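Local coordinates for protein geranyltranstransferase (Legionella pneumophila subsp. pneumophila, PDB 3LOM) that probably joins isopentenyl diphosphate to allylic diphosphates with the help of magnesium, making farnesyl diphosphate or a related prenyl diphosphate, at residues 17-22 against 67-72; 272-277 against 297-302; 145-150 against 200-205; 216-221 against 279-284. All coordinates share one frame; numbering follows the deposited sequence.

Contact 1: 17-22 against 67-72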
loop_
_atom_site.group_PDB
_atom_site.type_symbol
_atom_site.label_atom_id
_atom_site.label_comp_id
_atom_site.label_asym_id
_atom_site.label_seq_id
_atom_site.Cartn_x
_atom_site.Cartn_y
_atom_site.Cartn_z
ATOM N N THR A 17 -16.708 15.435 10.854
ATOM C CA THR A 17 -15.281 15.423 11.229
ATOM C C THR A 17 -15.071 14.728 12.582
ATOM O O THR A 17 -14.264 13.791 12.689
ATOM C CB THR A 17 -14.680 16.855 11.298
ATOM O OG1 THR A 17 -14.900 17.534 10.057
ATOM C CG2 THR A 17 -13.175 16.817 11.594
ATOM N N GLN A 18 -15.816 15.187 13.592
ATOM C CA GLN A 18 -15.800 14.613 14.945
ATOM C C GLN A 18 -16.031 13.106 14.941
ATOM O O GLN A 18 -15.303 12.369 15.609
ATOM C CB GLN A 18 -16.853 15.280 15.837
ATOM C CG GLN A 18 -16.517 16.693 16.299
ATOM C CD GLN A 18 -17.645 17.323 17.113
ATOM O OE1 GLN A 18 -18.144 18.396 16.772
ATOM N NE2 GLN A 18 -18.056 16.650 18.190
ATOM N N ARG A 19 -17.035 12.663 14.176
ATOM C CA ARG A 19 -17.347 11.240 14.020
ATOM C C ARG A 19 -16.182 10.482 13.379
ATOM O O ARG A 19 -15.822 9.380 13.824
ATOM C CB ARG A 19 -18.639 11.050 13.206
ATOM C CG ARG A 19 -18.887 9.609 12.770
ATOM C CD ARG A 19 -20.278 9.353 12.206
ATOM N NE ARG A 19 -20.492 7.908 12.094
ATOM C CZ ARG A 19 -21.656 7.288 12.272
ATOM N NH1 ARG A 19 -22.750 7.979 12.570
ATOM N NH2 ARG A 19 -21.726 5.967 12.154
ATOM N N HIS A 20 -15.585 11.100 12.358
ATOM C CA HIS A 20 -14.472 10.507 11.623
ATOM C C HIS A 20 -13.214 10.365 12.489
ATOM O O HIS A 20 -12.567 9.307 12.486
ATOM C CB HIS A 20 -14.188 11.299 10.332
ATOM C CG HIS A 20 -12.822 11.068 9.765
ATOM N ND1 HIS A 20 -12.423 9.848 9.255
ATOM C CD2 HIS A 20 -11.756 11.896 9.638
ATOM C CE1 HIS A 20 -11.171 9.938 8.836
ATOM N NE2 HIS A 20 -10.745 11.169 9.057
ATOM N N GLU A 21 -12.885 11.420 13.231
ATOM C CA GLU A 21 -11.728 11.406 14.137
ATOM C C GLU A 21 -11.883 10.376 15.261
ATOM O O GLU A 21 -10.926 9.682 15.620
ATOM C CB GLU A 21 -11.493 12.796 14.720
ATOM C CG GLU A 21 -11.020 13.819 13.696
ATOM C CD GLU A 21 -10.889 15.218 14.267
ATOM O OE1 GLU A 21 -11.242 15.424 15.447
ATOM O OE2 GLU A 21 -10.426 16.116 13.534
ATOM N N LEU A 22 -13.107 10.267 15.778
ATOM C CA LEU A 22 -13.443 9.340 16.853
ATOM C C LEU A 22 -13.357 7.903 16.348
ATOM O O LEU A 22 -12.909 7.007 17.076
ATOM C CB LEU A 22 -14.855 9.641 17.367
ATOM C CG LEU A 22 -15.177 9.887 18.849
ATOM C CD1 LEU A 22 -14.062 10.610 19.614
ATOM C CD2 LEU A 22 -16.495 10.660 18.964
ATOM N N VAL A 67 -26.778 4.984 2.073
ATOM C CA VAL A 67 -26.010 3.813 2.505
ATOM C C VAL A 67 -25.696 3.912 4.008
ATOM O O VAL A 67 -25.649 5.014 4.569
ATOM C CB VAL A 67 -24.753 3.557 1.603
ATOM C CG1 VAL A 67 -23.709 4.624 1.795
ATOM C CG2 VAL A 67 -24.173 2.158 1.830
ATOM N N ASP A 68 -25.532 2.752 4.646
ATOM C CA ASP A 68 -25.312 2.644 6.089
ATOM C C ASP A 68 -24.124 3.484 6.552
ATOM O O ASP A 68 -23.059 3.465 5.926
ATOM C CB ASP A 68 -25.117 1.176 6.484
ATOM C CG ASP A 68 -25.057 0.977 7.987
ATOM O OD1 ASP A 68 -24.059 0.397 8.468
ATOM O OD2 ASP A 68 -26.000 1.402 8.685
ATOM N N GLN A 69 -24.322 4.227 7.637
ATOM C CA GLN A 69 -23.292 5.127 8.150
ATOM C C GLN A 69 -22.092 4.405 8.765
ATOM O O GLN A 69 -21.007 4.973 8.835
ATOM C CB GLN A 69 -23.884 6.151 9.119
ATOM C CG GLN A 69 -24.586 7.307 8.415
ATOM C CD GLN A 69 -24.310 8.652 9.072
ATOM O OE1 GLN A 69 -23.179 8.948 9.467
ATOM N NE2 GLN A 69 -25.343 9.480 9.175
ATOM N N GLY A 70 -22.300 3.160 9.192
ATOM C CA GLY A 70 -21.221 2.271 9.630
ATOM C C GLY A 70 -20.251 1.958 8.505
ATOM O O GLY A 70 -19.032 2.026 8.696
ATOM N N VAL A 71 -20.803 1.624 7.335
ATOM C CA VAL A 71 -20.043 1.427 6.085
ATOM C C VAL A 71 -19.266 2.699 5.696
ATOM O O VAL A 71 -18.079 2.635 5.342
ATOM C CB VAL A 71 -20.981 0.961 4.920
ATOM C CG1 VAL A 71 -20.248 0.916 3.565
ATOM C CG2 VAL A 71 -21.600 -0.402 5.234
ATOM N N LEU A 72 -19.941 3.842 5.800
ATOM C CA LEU A 72 -19.359 5.145 5.506
ATOM C C LEU A 72 -18.145 5.498 6.363
ATOM O O LEU A 72 -17.179 6.061 5.850
ATOM C CB LEU A 72 -20.423 6.240 5.616
ATOM C CG LEU A 72 -21.480 6.213 4.507
ATOM C CD1 LEU A 72 -22.505 7.323 4.695
ATOM C CD2 LEU A 72 -20.797 6.325 3.148
#
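Arg19 of helix 5-28 lays its guanidinium group across the side chain of Gln69, in the first turn of helix 69-91. The backbones are well apart, 10.4 Å between Arg19 CA and Gln69 CA, and a long residue is needed to span the gap. Arg19 does so fully drawn out: CG stands anti to the backbone N (chi1 169°) and the chain stays extended as far as NE. Gln69 instead bends at chi2, which brings OE1 over one face of the guanidinium, 3.2 Å above its plane and displaced toward the rim. The two planes are 30° apart, and of the amide it is OE1 that lies over the face. Although Arg19 NH1 and Gln69 OE1 are 3.3 Å apart, the N-H points badly for a hydrogen bond, and the contact is one of polar packing. Nearer its backbone, Gln69 CB sits 3.7 Å from Arg19 NH2, giving the planar cation an aliphatic neighbour as well. The firm polar hold on Arg19 comes from Asp73, one turn after Gln69 in helix 69-91, which forms a salt bridge with NE, while Tyr59 of helix 53-64 also touches the arginine. At the start of helix 69-91, Asp68 is the N-cap, and its OD1 takes a weak bond from Gly70 N. This is a surface helix-to-helix contact of the all-helical isoprenoid synthase fold, joining the N-terminal helix to a capped helix start.

Contact 2: 272-277 against 297-302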
loop_
_atom_site.group_PDB
_atom_site.type_symbol
_atom_site.label_atom_id
_atom_site.label_comp_id
_atom_site.label_asym_id
_atom_site.label_seq_id
_atom_site.Cartn_x
_atom_site.Cartn_y
_atom_site.Cartn_z
ATOM N N VAL A 272 -17.089 28.900 -13.147
ATOM C CA VAL A 272 -17.781 28.018 -14.091
ATOM C C VAL A 272 -17.771 26.575 -13.593
ATOM O O VAL A 272 -18.807 25.911 -13.610
ATOM C CB VAL A 272 -17.203 28.092 -15.545
ATOM C CG1 VAL A 272 -18.028 27.241 -16.497
ATOM C CG2 VAL A 272 -17.182 29.515 -16.058
ATOM N N HIS A 273 -16.615 26.112 -13.122
ATOM C CA HIS A 273 -16.478 24.722 -12.669
ATOM C C HIS A 273 -17.268 24.401 -11.394
ATOM O O HIS A 273 -17.823 23.300 -11.269
ATOM C CB HIS A 273 -15.009 24.316 -12.551
ATOM C CG HIS A 273 -14.384 23.969 -13.864
ATOM N ND1 HIS A 273 -14.679 22.804 -14.541
ATOM C CD2 HIS A 273 -13.495 24.637 -14.636
ATOM C CE1 HIS A 273 -14.001 22.771 -15.673
ATOM N NE2 HIS A 273 -13.269 23.868 -15.752
ATOM N N TYR A 274 -17.331 25.370 -10.475
ATOM C CA TYR A 274 -18.188 25.265 -9.287
ATOM C C TYR A 274 -19.668 25.282 -9.644
ATOM O O TYR A 274 -20.452 24.547 -9.048
ATOM C CB TYR A 274 -17.887 26.374 -8.270
ATOM C CG TYR A 274 -16.916 25.957 -7.187
ATOM C CD1 TYR A 274 -17.237 24.937 -6.293
ATOM C CD2 TYR A 274 -15.678 26.584 -7.054
ATOM C CE1 TYR A 274 -16.347 24.547 -5.298
ATOM C CE2 TYR A 274 -14.782 26.201 -6.064
ATOM C CZ TYR A 274 -15.124 25.182 -5.190
ATOM O OH TYR A 274 -14.241 24.792 -4.214
ATOM N N GLN A 275 -20.030 26.119 -10.619
ATOM C CA GLN A 275 -21.404 26.228 -11.114
ATOM C C GLN A 275 -21.876 24.902 -11.707
ATOM O O GLN A 275 -22.994 24.463 -11.429
ATOM C CB GLN A 275 -21.509 27.357 -12.147
ATOM C CG GLN A 275 -22.922 27.865 -12.435
ATOM C CD GLN A 275 -23.616 27.126 -13.574
ATOM O OE1 GLN A 275 -24.841 26.991 -13.578
ATOM N NE2 GLN A 275 -22.836 26.645 -14.543
ATOM N N ILE A 276 -21.009 24.269 -12.504
ATOM C CA ILE A 276 -21.285 22.953 -13.086
ATOM C C ILE A 276 -21.432 21.917 -11.968
ATOM O O ILE A 276 -22.322 21.057 -12.021
ATOM C CB ILE A 276 -20.193 22.532 -14.138
ATOM C CG1 ILE A 276 -20.118 23.520 -15.318
ATOM C CG2 ILE A 276 -20.410 21.105 -14.658
ATOM C CD1 ILE A 276 -21.433 23.775 -16.070
ATOM N N ALA A 277 -20.577 22.027 -10.948
ATOM C CA ALA A 277 -20.638 21.151 -9.774
ATOM C C ALA A 277 -21.955 21.297 -8.991
ATOM O O ALA A 277 -22.576 20.287 -8.643
ATOM C CB ALA A 277 -19.428 21.374 -8.868
ATOM N N GLN A 297 -19.252 26.739 0.595
ATOM C CA GLN A 297 -18.181 27.043 1.551
ATOM C C GLN A 297 -16.805 26.872 0.905
ATOM O O GLN A 297 -15.910 27.696 1.106
ATOM C CB GLN A 297 -18.281 26.162 2.803
ATOM C CG GLN A 297 -19.279 26.634 3.855
ATOM C CD GLN A 297 -19.279 25.767 5.111
ATOM O OE1 GLN A 297 -18.475 24.840 5.250
ATOM N NE2 GLN A 297 -20.186 26.068 6.033
ATOM N N LEU A 298 -16.653 25.801 0.126
ATOM C CA LEU A 298 -15.409 25.518 -0.593
ATOM C C LEU A 298 -15.146 26.522 -1.711
ATOM O O LEU A 298 -13.995 26.817 -2.015
ATOM C CB LEU A 298 -15.424 24.094 -1.154
ATOM C CG LEU A 298 -15.326 22.944 -0.150
ATOM C CD1 LEU A 298 -15.999 21.702 -0.709
ATOM C CD2 LEU A 298 -13.878 22.656 0.219
ATOM N N GLN A 299 -16.212 27.038 -2.315
ATOM C CA GLN A 299 -16.102 28.086 -3.328
ATOM C C GLN A 299 -15.660 29.427 -2.736
ATOM O O GLN A 299 -14.841 30.133 -3.334
ATOM C CB GLN A 299 -17.424 28.234 -4.096
ATOM C CG GLN A 299 -17.405 29.297 -5.197
ATOM C CD GLN A 299 -18.575 29.196 -6.162
ATOM O OE1 GLN A 299 -18.577 29.840 -7.212
ATOM N NE2 GLN A 299 -19.572 28.384 -5.818
ATOM N N ASN A 300 -16.179 29.756 -1.555
ATOM C CA ASN A 300 -15.979 31.082 -0.954
ATOM C C ASN A 300 -14.608 31.367 -0.310
ATOM O O ASN A 300 -14.340 32.508 0.082
ATOM C CB ASN A 300 -17.125 31.427 0.012
ATOM C CG ASN A 300 -18.444 31.714 -0.709
ATOM O OD1 ASN A 300 -18.631 31.355 -1.876
ATOM N ND2 ASN A 300 -19.371 32.353 -0.002
ATOM N N ARG A 301 -13.742 30.355 -0.210
ATOM C CA ARG A 301 -12.344 30.586 0.206
ATOM C C ARG A 301 -11.477 31.110 -0.949
ATOM O O ARG A 301 -10.279 31.347 -0.782
ATOM C CB ARG A 301 -11.709 29.361 0.895
ATOM C CG ARG A 301 -12.082 28.001 0.327
ATOM C CD ARG A 301 -11.288 26.877 0.983
ATOM N NE ARG A 301 -10.035 26.604 0.276
ATOM C CZ ARG A 301 -9.865 25.630 -0.617
ATOM N NH1 ARG A 301 -10.867 24.810 -0.924
ATOM N NH2 ARG A 301 -8.685 25.472 -1.208
ATOM N N SER A 302 -12.108 31.284 -2.110
ATOM C CA SER A 302 -11.534 31.986 -3.253
ATOM C C SER A 302 -12.182 33.370 -3.407
ATOM O O SER A 302 -11.568 34.294 -3.945
ATOM C CB SER A 302 -11.734 31.163 -4.530
ATOM O OG SER A 302 -11.224 31.835 -5.669
#
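Tyr274 reaches from helix 263-279 to helix 289-303 and lies flat against Gln299. Its CB already meets the far end of that glutamine, with Gln299 CD at 3.6 Å, and CG touches the same amide. At CD2 the neighbour becomes Gln299 CG, 3.7 Å away. Over the middle of the ring stands Gln299 CB, 3.7 Å from the centroid and only 5° off the ring normal, a CH-pi contact made squarely on the face. CE2 and CZ then come against the backbone, each 3.6 Å from Gln299 CA. The two side chains thus run past one another in opposite directions, Gln299 holding CG anti to its own N (chi1 -179°) and staying extended beyond it, with its amide 11° from parallel to the ring. The helices belong to the C-terminal part of the all-alpha isoprenoid synthase fold, and tyrosine suits this buried place by offering a broad face to an aliphatic chain and a hydroxyl to a polar partner. At the tip, Tyr274 OH comes 3.0 Å from Leu298 O, a close approach with no hydrogen bond assigned, and also packs on Leu298 CB, at 3.4 Å. The hydroxyl's hydrogen bond goes to Gln229 OE1 in helix 209-236, while NE2 of the same amide bonds to Leu298 O. Phe226 of that helix packs against the tyrosine too.

Contact 3: 145-150 against 200-205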
loop_
_atom_site.group_PDB
_atom_site.type_symbol
_atom_site.label_atom_id
_atom_site.label_comp_id
_atom_site.label_asym_id
_atom_site.label_seq_id
_atom_site.Cartn_x
_atom_site.Cartn_y
_atom_site.Cartn_z
ATOM N N VAL A 145 -14.521 -6.398 -2.452
ATOM C CA VAL A 145 -13.505 -6.466 -3.498
ATOM C C VAL A 145 -13.552 -5.249 -4.444
ATOM O O VAL A 145 -12.531 -4.589 -4.660
ATOM C CB VAL A 145 -13.607 -7.808 -4.264
ATOM C CG1 VAL A 145 -12.728 -7.821 -5.509
ATOM C CG2 VAL A 145 -13.230 -8.956 -3.342
ATOM N N ALA A 146 -14.738 -4.929 -4.955
ATOM C CA ALA A 146 -14.898 -3.809 -5.892
ATOM C C ALA A 146 -14.629 -2.442 -5.266
ATOM O O ALA A 146 -14.109 -1.556 -5.942
ATOM C CB ALA A 146 -16.281 -3.837 -6.560
ATOM N N ILE A 147 -14.982 -2.285 -3.987
ATOM C CA ILE A 147 -14.704 -1.064 -3.214
ATOM C C ILE A 147 -13.191 -0.848 -3.060
ATOM O O ILE A 147 -12.684 0.268 -3.235
ATOM C CB ILE A 147 -15.409 -1.100 -1.819
ATOM C CG1 ILE A 147 -16.901 -0.788 -1.969
ATOM C CG2 ILE A 147 -14.769 -0.114 -0.817
ATOM C CD1 ILE A 147 -17.753 -1.295 -0.832
ATOM N N THR A 148 -12.478 -1.933 -2.765
ATOM C CA THR A 148 -11.035 -1.882 -2.539
ATOM C C THR A 148 -10.295 -1.675 -3.868
ATOM O O THR A 148 -9.255 -1.004 -3.905
ATOM C CB THR A 148 -10.539 -3.146 -1.795
ATOM O OG1 THR A 148 -11.441 -3.454 -0.726
ATOM C CG2 THR A 148 -9.140 -2.937 -1.218
ATOM N N GLN A 149 -10.860 -2.231 -4.944
ATOM C CA GLN A 149 -10.382 -2.024 -6.318
ATOM C C GLN A 149 -10.340 -0.547 -6.684
ATOM O O GLN A 149 -9.331 -0.066 -7.197
ATOM C CB GLN A 149 -11.281 -2.769 -7.310
ATOM C CG GLN A 149 -10.636 -3.087 -8.653
ATOM C CD GLN A 149 -10.101 -4.507 -8.726
ATOM O OE1 GLN A 149 -8.893 -4.730 -8.631
ATOM N NE2 GLN A 149 -10.998 -5.475 -8.894
ATOM N N VAL A 150 -11.426 0.167 -6.403
ATOM C CA VAL A 150 -11.512 1.606 -6.672
ATOM C C VAL A 150 -10.358 2.421 -6.047
ATOM O O VAL A 150 -9.740 3.239 -6.734
ATOM C CB VAL A 150 -12.880 2.178 -6.233
ATOM C CG1 VAL A 150 -12.922 3.691 -6.414
ATOM C CG2 VAL A 150 -14.025 1.518 -7.013
ATOM N N VAL A 200 -18.411 4.807 -2.628
ATOM C CA VAL A 200 -19.781 4.949 -2.135
ATOM C C VAL A 200 -20.782 4.265 -3.083
ATOM O O VAL A 200 -21.699 3.572 -2.629
ATOM C CB VAL A 200 -20.118 6.459 -1.859
ATOM C CG1 VAL A 200 -21.605 6.761 -1.990
ATOM C CG2 VAL A 200 -19.624 6.875 -0.476
ATOM N N LEU A 201 -20.570 4.426 -4.392
ATOM C CA LEU A 201 -21.417 3.807 -5.421
ATOM C C LEU A 201 -21.313 2.284 -5.469
ATOM O O LEU A 201 -22.294 1.604 -5.770
ATOM C CB LEU A 201 -21.114 4.391 -6.803
ATOM C CG LEU A 201 -21.709 5.773 -7.088
ATOM C CD1 LEU A 201 -21.015 6.412 -8.278
ATOM C CD2 LEU A 201 -23.228 5.713 -7.299
ATOM N N ALA A 202 -20.134 1.754 -5.154
ATOM C CA ALA A 202 -19.915 0.309 -5.170
ATOM C C ALA A 202 -20.528 -0.411 -3.957
ATOM O O ALA A 202 -20.453 -1.638 -3.857
ATOM C CB ALA A 202 -18.427 -0.004 -5.305
ATOM N N ALA A 203 -21.138 0.356 -3.052
ATOM C CA ALA A 203 -21.872 -0.204 -1.913
ATOM C C ALA A 203 -23.270 -0.712 -2.287
ATOM O O ALA A 203 -23.852 -1.518 -1.555
ATOM C CB ALA A 203 -21.968 0.810 -0.796
ATOM N N GLN A 204 -23.804 -0.247 -3.418
ATOM C CA GLN A 204 -25.147 -0.644 -3.862
ATOM C C GLN A 204 -25.112 -1.553 -5.090
ATOM O O GLN A 204 -24.200 -1.470 -5.917
ATOM C CB GLN A 204 -26.032 0.577 -4.147
ATOM C CG GLN A 204 -25.782 1.798 -3.270
ATOM C CD GLN A 204 -26.410 1.701 -1.890
ATOM O OE1 GLN A 204 -25.917 0.988 -1.013
ATOM N NE2 GLN A 204 -27.490 2.445 -1.682
ATOM N N HIS A 205 -26.126 -2.410 -5.202
ATOM C CA HIS A 205 -26.207 -3.406 -6.267
ATOM C C HIS A 205 -26.755 -2.817 -7.568
ATOM O O HIS A 205 -26.172 -3.014 -8.638
ATOM C CB HIS A 205 -27.054 -4.598 -5.803
ATOM C CG HIS A 205 -27.030 -5.768 -6.739
ATOM N ND1 HIS A 205 -25.861 -6.373 -7.147
ATOM C CD2 HIS A 205 -28.036 -6.459 -7.327
ATOM C CE1 HIS A 205 -26.146 -7.376 -7.959
ATOM N NE2 HIS A 205 -27.459 -7.450 -8.084
#
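The end of helix 178-201 and the type I beta turn that follows it, from Leu201 to Gln204, pack against helix 141-155 within the all-helical isoprenoid synthase fold. Ile147 and Ala202 make the central meeting. Their CA atoms are just 5.7 Å apart, a spacing made possible by the small side chain of Ala202, whose methyl points toward the opposing helix. Ile147 answers with one branch: its CG1 lies 3.8 Å from Ala202 CB, an apolar contact between a methylene and a methyl. The isoleucine places CG1 beside its backbone N, anti to the carbonyl carbon (chi1 -77°), so that this arm rather than CG2 is brought to the turn. From there CD1 carries on along the turn, 4.1 Å from Ala202 O and 4.4 Å from Ala203 N; the terminal methyl packs on peptide atoms, while CG1 meets the alanine methyl. No hydrogen bond crosses between the segments. Ala203 N donates to Val200 O at the helix end, at 3.3 Å, and the turn itself is closed by a weak bond from Gln204 N to Leu201 O. Alanines suit the bend because they let it approach a helix closely, while the longer isoleucine reaches both the turn and the neighbouring helices. Ile147 also touches Leu131 and Leu135 of helix 113-135 and Met199 of helix 178-201, and Val150, a turn on, packs against Ala195 and Met199. On helix 141-155 Val145, Thr148 and Gln149 meet the second subunit, at its Ser136 and Leu132, so the helix lies between the turn and the dimer partner.

Contact 4: 216-221 against 279-284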
loop_
_atom_site.group_PDB
_atom_site.type_symbol
_atom_site.label_atom_id
_atom_site.label_comp_id
_atom_site.label_asym_id
_atom_site.label_seq_id
_atom_site.Cartn_x
_atom_site.Cartn_y
_atom_site.Cartn_z
ATOM N N ARG A 216 -20.307 11.447 -10.381
ATOM C CA ARG A 216 -19.100 11.499 -11.213
ATOM C C ARG A 216 -18.775 12.883 -11.778
ATOM O O ARG A 216 -17.610 13.282 -11.804
ATOM C CB ARG A 216 -19.187 10.459 -12.336
ATOM C CG ARG A 216 -18.952 9.044 -11.844
ATOM C CD ARG A 216 -19.514 7.985 -12.772
ATOM N NE ARG A 216 -19.279 6.646 -12.232
ATOM C CZ ARG A 216 -19.720 5.514 -12.774
ATOM N NH1 ARG A 216 -20.439 5.532 -13.889
ATOM N NH2 ARG A 216 -19.443 4.355 -12.190
ATOM N N THR A 217 -19.805 13.613 -12.200
ATOM C CA THR A 217 -19.639 14.985 -12.688
ATOM C C THR A 217 -19.252 15.931 -11.546
ATOM O O THR A 217 -18.298 16.706 -11.684
ATOM C CB THR A 217 -20.904 15.483 -13.430
ATOM O OG1 THR A 217 -21.218 14.573 -14.489
ATOM C CG2 THR A 217 -20.697 16.877 -14.024
ATOM N N TYR A 218 -19.972 15.855 -10.420
ATOM C CA TYR A 218 -19.612 16.635 -9.229
ATOM C C TYR A 218 -18.157 16.364 -8.833
ATOM O O TYR A 218 -17.386 17.300 -8.666
ATOM C CB TYR A 218 -20.559 16.368 -8.047
ATOM C CG TYR A 218 -20.226 17.198 -6.819
ATOM C CD1 TYR A 218 -20.623 18.531 -6.725
ATOM C CD2 TYR A 218 -19.495 16.657 -5.759
ATOM C CE1 TYR A 218 -20.304 19.302 -5.608
ATOM C CE2 TYR A 218 -19.171 17.418 -4.636
ATOM C CZ TYR A 218 -19.581 18.735 -4.568
ATOM O OH TYR A 218 -19.264 19.488 -3.466
ATOM N N GLY A 219 -17.803 15.082 -8.728
ATOM C CA GLY A 219 -16.443 14.636 -8.417
ATOM C C GLY A 219 -15.309 15.123 -9.307
ATOM O O GLY A 219 -14.259 15.532 -8.798
ATOM N N LYS A 220 -15.508 15.074 -10.627
ATOM C CA LYS A 220 -14.488 15.526 -11.584
ATOM C C LYS A 220 -14.253 17.014 -11.458
ATOM O O LYS A 220 -13.110 17.471 -11.418
ATOM C CB LYS A 220 -14.895 15.204 -13.027
ATOM C CG LYS A 220 -14.615 13.772 -13.450
ATOM C CD LYS A 220 -15.444 13.382 -14.664
ATOM C CE LYS A 220 -15.531 11.865 -14.804
ATOM N NZ LYS A 220 -16.640 11.445 -15.708
ATOM N N HIS A 221 -15.340 17.773 -11.393
ATOM C CA HIS A 221 -15.223 19.220 -11.376
ATOM C C HIS A 221 -14.763 19.758 -10.028
ATOM O O HIS A 221 -14.094 20.786 -9.974
ATOM C CB HIS A 221 -16.513 19.880 -11.873
ATOM C CG HIS A 221 -16.766 19.649 -13.332
ATOM N ND1 HIS A 221 -16.353 20.530 -14.306
ATOM C CD2 HIS A 221 -17.346 18.614 -13.985
ATOM C CE1 HIS A 221 -16.680 20.057 -15.495
ATOM N NE2 HIS A 221 -17.289 18.897 -15.328
ATOM N N ASP A 279 -24.902 22.463 -10.149
ATOM C CA ASP A 279 -26.009 22.041 -11.010
ATOM C C ASP A 279 -26.134 20.530 -11.183
ATOM O O ASP A 279 -27.179 20.034 -11.613
ATOM C CB ASP A 279 -25.882 22.706 -12.385
ATOM C CG ASP A 279 -26.233 24.189 -12.359
ATOM O OD1 ASP A 279 -25.960 24.875 -11.346
ATOM O OD2 ASP A 279 -26.784 24.672 -13.369
ATOM N N SER A 280 -25.069 19.808 -10.843
ATOM C CA SER A 280 -25.014 18.354 -10.989
ATOM C C SER A 280 -25.843 17.608 -9.939
ATOM O O SER A 280 -26.164 16.429 -10.116
ATOM C CB SER A 280 -23.553 17.887 -10.932
ATOM O OG SER A 280 -23.429 16.529 -11.308
ATOM N N LEU A 281 -26.193 18.302 -8.859
ATOM C CA LEU A 281 -26.854 17.684 -7.709
ATOM C C LEU A 281 -28.351 17.989 -7.651
ATOM O O LEU A 281 -29.040 17.583 -6.709
ATOM C CB LEU A 281 -26.183 18.146 -6.412
ATOM C CG LEU A 281 -24.654 18.180 -6.407
ATOM C CD1 LEU A 281 -24.164 19.295 -5.503
ATOM C CD2 LEU A 281 -24.052 16.822 -6.026
ATOM N N ARG A 282 -28.847 18.689 -8.671
ATOM C CA ARG A 282 -30.245 19.129 -8.726
ATOM C C ARG A 282 -31.236 17.984 -8.948
ATOM O O ARG A 282 -32.441 18.160 -8.763
ATOM C CB ARG A 282 -30.421 20.214 -9.786
ATOM C CG ARG A 282 -29.624 21.474 -9.499
ATOM C CD ARG A 282 -29.708 22.443 -10.656
ATOM N NE ARG A 282 -30.962 23.189 -10.670
ATOM C CZ ARG A 282 -31.331 24.016 -11.643
ATOM N NH1 ARG A 282 -30.543 24.203 -12.697
ATOM N NH2 ARG A 282 -32.490 24.656 -11.566
ATOM N N LEU A 283 -30.718 16.819 -9.332
ATOM C CA LEU A 283 -31.491 15.580 -9.372
ATOM C C LEU A 283 -31.925 15.170 -7.958
ATOM O O LEU A 283 -33.019 14.637 -7.769
ATOM C CB LEU A 283 -30.660 14.463 -10.014
ATOM C CG LEU A 283 -31.325 13.466 -10.974
ATOM C CD1 LEU A 283 -30.270 12.764 -11.823
ATOM C CD2 LEU A 283 -32.219 12.439 -10.270
ATOM N N PHE A 284 -31.063 15.425 -6.975
ATOM C CA PHE A 284 -31.338 15.100 -5.575
ATOM C C PHE A 284 -32.205 16.171 -4.914
ATOM O O PHE A 284 -33.010 15.868 -4.030
ATOM C CB PHE A 284 -30.032 14.924 -4.793
ATOM C CG PHE A 284 -29.049 13.977 -5.437
ATOM C CD1 PHE A 284 -29.162 12.602 -5.254
ATOM C CD2 PHE A 284 -27.999 14.467 -6.216
ATOM C CE1 PHE A 284 -28.254 11.727 -5.847
ATOM C CE2 PHE A 284 -27.087 13.602 -6.815
ATOM C CZ PHE A 284 -27.213 12.229 -6.628
#
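Ser280 and Leu281, in the loop that follows helix 263-279, lean on two successive residues of helix 209-236, Thr217 and Tyr218. The setting is a loop-on-helix contact of the all-helical isoprenoid synthase fold, in which the link to the last helix, 289-303, runs past a long helix. Ser280 turns OG anti to its backbone N (chi1 -169°), which directs the hydroxyl at the helix. There it rests 3.5 Å from Thr217 CB and 3.6 Å from Tyr218 N, without bonding to either; its hydrogen bond is made with Ala214 O, one turn earlier. A small serine suits the spot: its size allows loop and helix to come within 5.9 Å, Ser280 CA to Tyr218 CA, while it still supplies a polar group for a backbone carbonyl. Thr217 keeps its own hydroxyl for the helix, bonding OG1 to Ser213 O, and presents carbon to the serine.

Tyr218 also has CG anti to the backbone N (chi1 -178°), and its ring extends past the loop toward helix 289-303, where OH bonds to Thr295 OG1. The long tyrosine therefore pairs a nonpolar flank with a polar tip. Leu281 lays both methyls along that flank, and the two side chains meet at a slant. Leu291 of helix 289-303 touches both, so the pair is part of a shared apolar layer. Leu281 CD2 lies 3.9 Å from Tyr218 CG, while Leu281 CD1 stands 3.8 Å from Tyr218 CD1.

Contact 1 is a surface meeting and contact 3 a buried one, whereas contacts 2 and 4 are partly buried. Their chemistry follows: a charged group meets an amide at contact 1 without a hydrogen bond between them, an isoleucine packs on alanine at contact 3, and tyrosines with apolar flanks and bonded hydroxyls serve contacts 2 and 4. Those last two are neighbours, with centres 12 Å apart and interleaved segments; helix 263-279 runs into the loop of contact 4, and His273 ND1 probably hydrogen-bonds His221 ND1 at 2.8 Å. Contacts 1 and 3 also touch, through Val67 on Ala203 and Leu72 on Val200. Contacts 2 and 3 lie farthest apart, about 28 Å between centres.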